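Long-range contacts in protein YchN (Escherichia coli, PDB 1JX7), which is of unknown function but belongs to the DsrE/DsrF-like family and assembles as a homohexamer, a dimer of trimers: residues R38-M42 with L104-T108; V46-R51 with I87-I93. All coordinates share one frame; numbering follows the deposited sequence.

Contact 1: residues R38-M42 with L104-T108; sequences RLFLM and LAQWT
Strand 36-41 runs past helix 101-107 with the CA atoms of Phe40 and Leu104 7.0 Å apart, while those of Arg38 and Trp107 stand 8.1 Å apart, and the Trp107 side chain lies between the two backbones. Arg38 lies over one face of the Trp107 indole: CD of Arg38 sits 3.5 Å from the centroid of the five-membered ring, a CH-pi contact, and CB rests on CZ3 and CE3. Farther out, Arg38 CZ is 4.6 Å from the centroid of the Trp107 five-membered ring, near the ring normal, which gives a cation-pi pair. The guanidinium is nevertheless turned 70° from the indole plane, so it does not stack flat; its charge is answered by Asp36, which forms a salt bridge with NH1. The rim of the indole faces the strand, with Trp107 CZ3 3.8 Å from Leu39 O. Phe40 has CG anti to the backbone N (chi1 -166°), presenting a ring face to Leu104, whose CG lies 3.7 Å from the ring centroid as a second CH-pi contact. Selenomethionine Met42 brings SE to within 3.7 Å of Leu104 CD1. On the helix side, Leu104 O accepts from both N and OG1 of Thr108, the hydroxyl approaching from above the carbonyl plane. The strand lies between strands 3-8 and 75-78 in the parallel sheet, and Trp107 reaches across to Val5 and Lys76 on these two neighbours. Phe40 also meets Cys78, while Leu24 and Phe117 of a second subunit pack on Leu104 and Met42.

Contact 2: residues V46-R51 with I87-I93; sequences VTAGLR and ISTLPLI
Leu50 and Leu92 form a single backbone bridge just after the 3-10 turn that ends at Gly49, their CA atoms 4.8 Å apart. Its firm bond runs from Ile93 N to Gly49 O, 2.9 Å long with 157° at the hydrogen, and the donor comes nearly head-on to the carbonyl. Arg51 N to Pro91 O is a weak companion. Leu92 also directs its CA hydrogen at Gly49 O, 3.2 Å from CA to oxygen.

Ile93 can be traced outward from this bond. Ile93 CB lies 4.0 Å from Gly49 O. With CG1 beside the backbone N and anti to the carbonyl carbon (chi1 -56°), the branch turns back over segment 46-51, and Ile93 CG1 touches both Gly49 O and Leu50 O, 3.3 Å from the former. The terminal Ile93 CD1 is equally near Ala48 O and Leu50 O, 3.6 Å from each, so the side chain rests on a cluster of three backbone oxygens. Gln53 NE2 hydrogen-bonds to two of these, Ala48 O and Leu50 O, and the Ile93 side chain also packs on Leu65 of helix 61-70.

Leu50 meets the earlier part of 87-93, a type I turn from Ile87 to Leu90. Leu50 CD2 lies 3.6 Å from Leu90 CD1 and touches Ile87 CG2 more loosely. Ile87 and Leu90 of a third subunit pack against Leu50 and Leu90, extending this apolar patch across the subunit interface. At the outer end, Arg51 NH1 donates to Leu92 O from well above the carbonyl plane, in a bond whose modelled length is doubtful.

The backbone bridge, with one sound and one weak bond, probably fixes the register, and hydrocarbon branches fill in beside it; the arginine adds a charged donor to a main-chain oxygen at the exposed margin.

Overall arrangement
Contact 2 is nested along the chain inside the loop that contact 1 closes, and the two centres lie about 17 Å apart. They meet where strand 36-41 gives way to the following loop: Leu41 O is 3.2 Å from Val46 CG2. Contact 1 fastens a helix to the sheet, whereas contact 2 joins the connection after strand 36-41 to the one between helix 79-84 and strand 96-99. Both reach the junction of strand 75-78 and helix 79-84: Phe40 touches Cys78 at the strand end, Val46 touches Cys81 in the helix; no role for these cysteines is established. Each contact also borders another subunit, a different one in each case, consistent with the hexameric assembly.

Contact 1: residues R38-M42 with L104-T108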
ATOM      1  N   ARG A  38      -2.065 -18.884 -17.440  1.00  9.56           N
ATOM      2  CA  ARG A  38      -3.253 -18.892 -16.593  1.00  9.99           C
ATOM      3  C   ARG A  38      -3.166 -17.689 -15.665  1.00 10.07           C
ATOM      4  O   ARG A  38      -2.101 -17.406 -15.100  1.00  9.20           O
ATOM      5  CB  ARG A  38      -3.311 -20.168 -15.768  1.00 34.92           C
ATOM      6  CG  ARG A  38      -3.612 -21.441 -16.541  1.00 36.72           C
ATOM      7  CD  ARG A  38      -3.543 -22.590 -15.567  1.00 41.48           C
ATOM      8  NE  ARG A  38      -4.400 -23.707 -15.927  1.00 46.07           N
ATOM      9  CZ  ARG A  38      -4.093 -24.629 -16.832  1.00 48.55           C
ATOM     10  NH1 ARG A  38      -2.939 -24.559 -17.477  1.00 50.74           N
ATOM     11  NH2 ARG A  38      -4.938 -25.620 -17.078  1.00 49.78           N
ATOM     12  N   LEU A  39      -4.292 -17.000 -15.500  1.00 23.09           N
ATOM     13  CA  LEU A  39      -4.386 -15.806 -14.663  1.00 22.31           C
ATOM     14  C   LEU A  39      -5.360 -15.986 -13.519  1.00 21.27           C
ATOM     15  O   LEU A  39      -6.531 -16.277 -13.733  1.00 22.81           O
ATOM     16  CB  LEU A  39      -4.860 -14.616 -15.510  1.00 34.61           C
ATOM     17  CG  LEU A  39      -4.017 -13.342 -15.649  1.00 35.86           C
ATOM     18  CD1 LEU A  39      -3.898 -12.649 -14.293  1.00 36.30           C
ATOM     19  CD2 LEU A  39      -2.644 -13.695 -16.223  1.00 33.97           C
ATOM     20  N   PHE A  40      -4.882 -15.799 -12.303  1.00 19.84           N
ATOM     21  CA  PHE A  40      -5.750 -15.918 -11.150  1.00 18.78           C
ATOM     22  C   PHE A  40      -5.815 -14.549 -10.503  1.00 19.55           C
ATOM     23  O   PHE A  40      -4.802 -13.858 -10.440  1.00 19.29           O
ATOM     24  CB  PHE A  40      -5.189 -16.950 -10.166  1.00 16.42           C
ATOM     25  CG  PHE A  40      -6.183 -17.375  -9.122  1.00 14.71           C
ATOM     26  CD1 PHE A  40      -6.334 -16.641  -7.947  1.00 14.24           C
ATOM     27  CD2 PHE A  40      -7.016 -18.462  -9.352  1.00 16.60           C
ATOM     28  CE1 PHE A  40      -7.306 -16.981  -7.015  1.00 14.70           C
ATOM     29  CE2 PHE A  40      -7.988 -18.813  -8.425  1.00 17.35           C
ATOM     30  CZ  PHE A  40      -8.138 -18.074  -7.252  1.00 16.84           C
ATOM     31  N   LEU A  41      -6.988 -14.146 -10.039  1.00 25.57           N
ATOM     32  CA  LEU A  41      -7.118 -12.850  -9.381  1.00 25.52           C
ATOM     33  C   LEU A  41      -7.722 -13.032  -7.997  1.00 25.97           C
ATOM     34  O   LEU A  41      -8.841 -13.527  -7.865  1.00 25.96           O
ATOM     35  CB  LEU A  41      -8.006 -11.910 -10.200  1.00 15.45           C
ATOM     36  CG  LEU A  41      -7.623 -11.694 -11.668  1.00 15.90           C
ATOM     37  CD1 LEU A  41      -8.519 -10.618 -12.279  1.00 12.22           C
ATOM     38  CD2 LEU A  41      -6.154 -11.313 -11.766  1.00 13.21           C
HETATM   39  N   MSE A  42      -6.970 -12.626  -6.971  1.00 16.53           N
HETATM   40  CA  MSE A  42      -7.419 -12.735  -5.585  1.00 16.67           C
HETATM   41  C   MSE A  42      -7.851 -11.381  -5.037  1.00 15.54           C
HETATM   42  O   MSE A  42      -7.738 -10.359  -5.702  1.00 14.68           O
HETATM   43  CB  MSE A  42      -6.300 -13.300  -4.695  1.00 25.13           C
HETATM   44  CG  MSE A  42      -5.881 -14.725  -5.024  1.00 26.44           C
HETATM   45 SE   MSE A  42      -4.773 -15.425  -3.812  1.00 27.97          SE
HETATM   46  CE  MSE A  42      -3.371 -14.332  -3.969  1.00 28.44           C
ATOM     47  N   LEU A 104      -6.206 -22.524  -7.448  1.00 18.94           N
ATOM     48  CA  LEU A 104      -4.950 -21.788  -7.458  1.00 19.87           C
ATOM     49  C   LEU A 104      -3.910 -22.732  -6.881  1.00 20.10           C
ATOM     50  O   LEU A 104      -2.810 -22.874  -7.421  1.00 19.52           O
ATOM     51  CB  LEU A 104      -5.034 -20.544  -6.586  1.00 26.84           C
ATOM     52  CG  LEU A 104      -4.100 -19.384  -6.944  1.00 26.47           C
ATOM     53  CD1 LEU A 104      -3.922 -18.547  -5.699  1.00 25.52           C
ATOM     54  CD2 LEU A 104      -2.739 -19.874  -7.441  1.00 25.05           C
ATOM     55  N   ALA A 105      -4.275 -23.364  -5.772  1.00 44.79           N
ATOM     56  CA  ALA A 105      -3.421 -24.332  -5.101  1.00 46.93           C
ATOM     57  C   ALA A 105      -3.614 -25.609  -5.886  1.00 47.80           C
ATOM     58  O   ALA A 105      -4.335 -26.505  -5.460  1.00 51.11           O
ATOM     59  CB  ALA A 105      -3.873 -24.527  -3.671  1.00 28.02           C
ATOM     60  N   GLN A 106      -2.974 -25.673  -7.047  1.00 38.06           N
ATOM     61  CA  GLN A 106      -3.066 -26.811  -7.950  1.00 37.13           C
ATOM     62  C   GLN A 106      -2.361 -26.317  -9.202  1.00 35.37           C
ATOM     63  O   GLN A 106      -1.449 -26.953  -9.712  1.00 35.83           O
ATOM     64  CB  GLN A 106      -4.531 -27.126  -8.252  1.00 35.71           C
ATOM     65  CG  GLN A 106      -4.741 -28.301  -9.191  1.00 39.49           C
ATOM     66  CD  GLN A 106      -6.186 -28.436  -9.640  1.00 41.39           C
ATOM     67  OE1 GLN A 106      -7.090 -28.635  -8.820  1.00 41.79           O
ATOM     68  NE2 GLN A 106      -6.420 -28.319 -10.949  1.00 40.44           N
ATOM     69  N   TRP A 107      -2.815 -25.159  -9.684  1.00 20.44           N
ATOM     70  CA  TRP A 107      -2.193 -24.519 -10.833  1.00 19.22           C
ATOM     71  C   TRP A 107      -0.742 -24.274 -10.418  1.00 18.97           C
ATOM     72  O   TRP A 107       0.184 -24.443 -11.213  1.00 19.72           O
ATOM     73  CB  TRP A 107      -2.847 -23.175 -11.098  1.00 24.46           C
ATOM     74  CG  TRP A 107      -4.088 -23.223 -11.918  1.00 24.75           C
ATOM     75  CD1 TRP A 107      -4.792 -24.328 -12.289  1.00 23.69           C
ATOM     76  CD2 TRP A 107      -4.786 -22.095 -12.457  1.00 25.02           C
ATOM     77  NE1 TRP A 107      -5.898 -23.960 -13.012  1.00 23.11           N
ATOM     78  CE2 TRP A 107      -5.926 -22.592 -13.120  1.00 24.34           C
ATOM     79  CE3 TRP A 107      -4.581 -20.713 -12.413  1.00 25.58           C
ATOM     80  CZ2 TRP A 107      -6.839 -21.759 -13.766  1.00 23.69           C
ATOM     81  CZ3 TRP A 107      -5.494 -19.874 -13.047  1.00 25.44           C
ATOM     82  CH2 TRP A 107      -6.613 -20.408 -13.709  1.00 24.84           C
ATOM     83  N   THR A 108      -0.573 -23.872  -9.160  1.00 12.59           N
ATOM     84  CA  THR A 108       0.729 -23.578  -8.575  1.00 11.60           C
ATOM     85  C   THR A 108       1.625 -24.804  -8.557  1.00 11.77           C
ATOM     86  O   THR A 108       2.796 -24.743  -8.917  1.00  9.49           O
ATOM     87  CB  THR A 108       0.583 -23.089  -7.120  1.00 17.10           C
ATOM     88  OG1 THR A 108      -0.151 -21.863  -7.088  1.00 19.05           O
ATOM     89  CG2 THR A 108       1.937 -22.868  -6.511  1.00 17.05           C
TER

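Contact 2: residues V46-R51 with I87-I93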
ATOM      1  N   VAL A  46     -10.222  -8.696  -8.021  1.00 22.62           N
ATOM      2  CA  VAL A  46     -11.419  -9.392  -8.440  1.00 23.05           C
ATOM      3  C   VAL A  46     -12.514  -8.529  -9.045  1.00 21.95           C
ATOM      4  O   VAL A  46     -13.315  -9.005  -9.850  1.00 20.70           O
ATOM      5  CB  VAL A  46     -11.978 -10.212  -7.246  1.00 19.01           C
ATOM      6  CG1 VAL A  46     -13.443 -10.494  -7.432  1.00 19.58           C
ATOM      7  CG2 VAL A  46     -11.204 -11.520  -7.138  1.00 18.30           C
ATOM      8  N   THR A  47     -12.562  -7.248  -8.656  1.00 12.06           N
ATOM      9  CA  THR A  47     -13.575  -6.351  -9.198  1.00 10.23           C
ATOM     10  C   THR A  47     -13.232  -6.039 -10.650  1.00 10.37           C
ATOM     11  O   THR A  47     -14.091  -5.577 -11.409  1.00  9.60           O
ATOM     12  CB  THR A  47     -13.676  -5.027  -8.363  1.00 12.01           C
ATOM     13  OG1 THR A  47     -12.434  -4.315  -8.405  1.00 12.40           O
ATOM     14  CG2 THR A  47     -14.002  -5.323  -6.920  1.00  9.92           C
ATOM     15  N   ALA A  48     -11.985  -6.323 -11.030  1.00 18.44           N
ATOM     16  CA  ALA A  48     -11.503  -6.112 -12.398  1.00 19.35           C
ATOM     17  C   ALA A  48     -12.297  -6.931 -13.426  1.00 21.37           C
ATOM     18  O   ALA A  48     -12.224  -6.693 -14.639  1.00 20.98           O
ATOM     19  CB  ALA A  48     -10.043  -6.485 -12.473  1.00 14.93           C
ATOM     20  N   GLY A  49     -13.056  -7.908 -12.933  1.00 20.93           N
ATOM     21  CA  GLY A  49     -13.830  -8.734 -13.828  1.00 23.03           C
ATOM     22  C   GLY A  49     -15.187  -8.159 -14.207  1.00 24.55           C
ATOM     23  O   GLY A  49     -15.897  -8.751 -15.025  1.00 24.86           O
ATOM     24  N   LEU A  50     -15.561  -7.019 -13.638  1.00 19.64           N
ATOM     25  CA  LEU A  50     -16.860  -6.451 -13.977  1.00 19.41           C
ATOM     26  C   LEU A  50     -16.890  -5.951 -15.396  1.00 20.19           C
ATOM     27  O   LEU A  50     -15.870  -5.545 -15.946  1.00 21.37           O
ATOM     28  CB  LEU A  50     -17.229  -5.319 -13.025  1.00 21.75           C
ATOM     29  CG  LEU A  50     -17.563  -5.776 -11.608  1.00 21.18           C
ATOM     30  CD1 LEU A  50     -17.894  -4.568 -10.763  1.00 21.53           C
ATOM     31  CD2 LEU A  50     -18.713  -6.758 -11.632  1.00 20.02           C
ATOM     32  N   ARG A  51     -18.081  -5.985 -15.981  1.00 16.79           N
ATOM     33  CA  ARG A  51     -18.262  -5.544 -17.359  1.00 17.04           C
ATOM     34  C   ARG A  51     -18.676  -4.074 -17.357  1.00 16.79           C
ATOM     35  O   ARG A  51     -19.114  -3.548 -16.330  1.00 17.27           O
ATOM     36  CB  ARG A  51     -19.346  -6.401 -18.030  1.00 26.97           C
ATOM     37  CG  ARG A  51     -19.326  -6.331 -19.545  1.00 31.31           C
ATOM     38  CD  ARG A  51     -20.680  -6.635 -20.162  1.00 32.95           C
ATOM     39  NE  ARG A  51     -20.752  -7.972 -20.736  1.00 35.11           N
ATOM     40  CZ  ARG A  51     -20.566  -9.088 -20.045  1.00 36.16           C
ATOM     41  NH1 ARG A  51     -20.276  -9.036 -18.751  1.00 36.41           N
ATOM     42  NH2 ARG A  51     -20.680 -10.265 -20.653  1.00 36.00           N
ATOM     43  N   ILE A  87     -19.795  -9.556  -6.166  1.00 25.05           N
ATOM     44  CA  ILE A  87     -19.490  -9.563  -7.583  1.00 25.49           C
ATOM     45  C   ILE A  87     -19.788 -10.930  -8.182  1.00 26.07           C
ATOM     46  O   ILE A  87     -19.867 -11.068  -9.402  1.00 24.74           O
ATOM     47  CB  ILE A  87     -18.024  -9.169  -7.764  1.00 34.73           C
ATOM     48  CG1 ILE A  87     -17.908  -7.665  -7.531  1.00 36.71           C
ATOM     49  CG2 ILE A  87     -17.505  -9.588  -9.117  1.00 33.32           C
ATOM     50  CD1 ILE A  87     -16.506  -7.143  -7.588  1.00 40.31           C
ATOM     51  N   SER A  88     -19.979 -11.929  -7.327  1.00 45.01           N
ATOM     52  CA  SER A  88     -20.271 -13.283  -7.775  1.00 45.94           C
ATOM     53  C   SER A  88     -21.434 -13.385  -8.767  1.00 46.80           C
ATOM     54  O   SER A  88     -21.329 -14.089  -9.768  1.00 47.62           O
ATOM     55  CB  SER A  88     -20.563 -14.185  -6.579  1.00 21.77           C
ATOM     56  OG  SER A  88     -19.382 -14.465  -5.849  1.00 19.80           O
ATOM     57  N   THR A  89     -22.534 -12.687  -8.483  1.00 48.08           N
ATOM     58  CA  THR A  89     -23.718 -12.728  -9.351  1.00 47.10           C
ATOM     59  C   THR A  89     -23.786 -11.644 -10.428  1.00 47.09           C
ATOM     60  O   THR A  89     -24.743 -11.594 -11.191  1.00 48.55           O
ATOM     61  CB  THR A  89     -25.033 -12.642  -8.539  1.00 25.48           C
ATOM     62  OG1 THR A  89     -24.899 -11.649  -7.519  1.00 24.52           O
ATOM     63  CG2 THR A  89     -25.381 -13.994  -7.920  1.00 24.67           C
ATOM     64  N   LEU A  90     -22.785 -10.780 -10.494  1.00 23.93           N
ATOM     65  CA  LEU A  90     -22.790  -9.728 -11.484  1.00 21.96           C
ATOM     66  C   LEU A  90     -22.285 -10.249 -12.821  1.00 21.54           C
ATOM     67  O   LEU A  90     -21.717 -11.340 -12.902  1.00 20.47           O
ATOM     68  CB  LEU A  90     -21.922  -8.551 -11.028  1.00 17.54           C
ATOM     69  CG  LEU A  90     -22.426  -7.854  -9.766  1.00 16.45           C
ATOM     70  CD1 LEU A  90     -21.696  -6.535  -9.602  1.00 16.64           C
ATOM     71  CD2 LEU A  90     -23.921  -7.603  -9.866  1.00 14.02           C
ATOM     72  N   PRO A  91     -22.523  -9.479 -13.909  1.00 22.79           N
ATOM     73  CA  PRO A  91     -22.080  -9.874 -15.249  1.00 22.35           C
ATOM     74  C   PRO A  91     -20.572  -9.678 -15.362  1.00 22.20           C
ATOM     75  O   PRO A  91     -20.068  -8.565 -15.194  1.00 20.66           O
ATOM     76  CB  PRO A  91     -22.853  -8.916 -16.159  1.00 28.17           C
ATOM     77  CG  PRO A  91     -24.076  -8.557 -15.337  1.00 28.74           C
ATOM     78  CD  PRO A  91     -23.469  -8.352 -13.982  1.00 27.95           C
ATOM     79  N   LEU A  92     -19.845 -10.754 -15.628  1.00 25.14           N
ATOM     80  CA  LEU A  92     -18.405 -10.662 -15.764  1.00 25.57           C
ATOM     81  C   LEU A  92     -18.039 -10.570 -17.224  1.00 25.82           C
ATOM     82  O   LEU A  92     -18.809 -10.964 -18.085  1.00 25.83           O
ATOM     83  CB  LEU A  92     -17.704 -11.898 -15.169  1.00 28.90           C
ATOM     84  CG  LEU A  92     -17.676 -12.187 -13.663  1.00 27.62           C
ATOM     85  CD1 LEU A  92     -17.296 -10.924 -12.906  1.00 27.11           C
ATOM     86  CD2 LEU A  92     -19.023 -12.685 -13.212  1.00 28.91           C
ATOM     87  N   ILE A  93     -16.856 -10.031 -17.487  1.00 27.12           N
ATOM     88  CA  ILE A  93     -16.331  -9.910 -18.850  1.00 27.32           C
ATOM     89  C   ILE A  93     -16.301 -11.348 -19.353  1.00 28.51           C
ATOM     90  O   ILE A  93     -16.139 -12.278 -18.566  1.00 28.07           O
ATOM     91  CB  ILE A  93     -14.904  -9.328 -18.824  1.00 25.20           C
ATOM     92  CG1 ILE A  93     -14.912  -7.985 -18.085  1.00 25.87           C
ATOM     93  CG2 ILE A  93     -14.380  -9.168 -20.234  1.00 24.95           C
ATOM     94  CD1 ILE A  93     -13.542  -7.346 -17.940  1.00 25.22           C
TER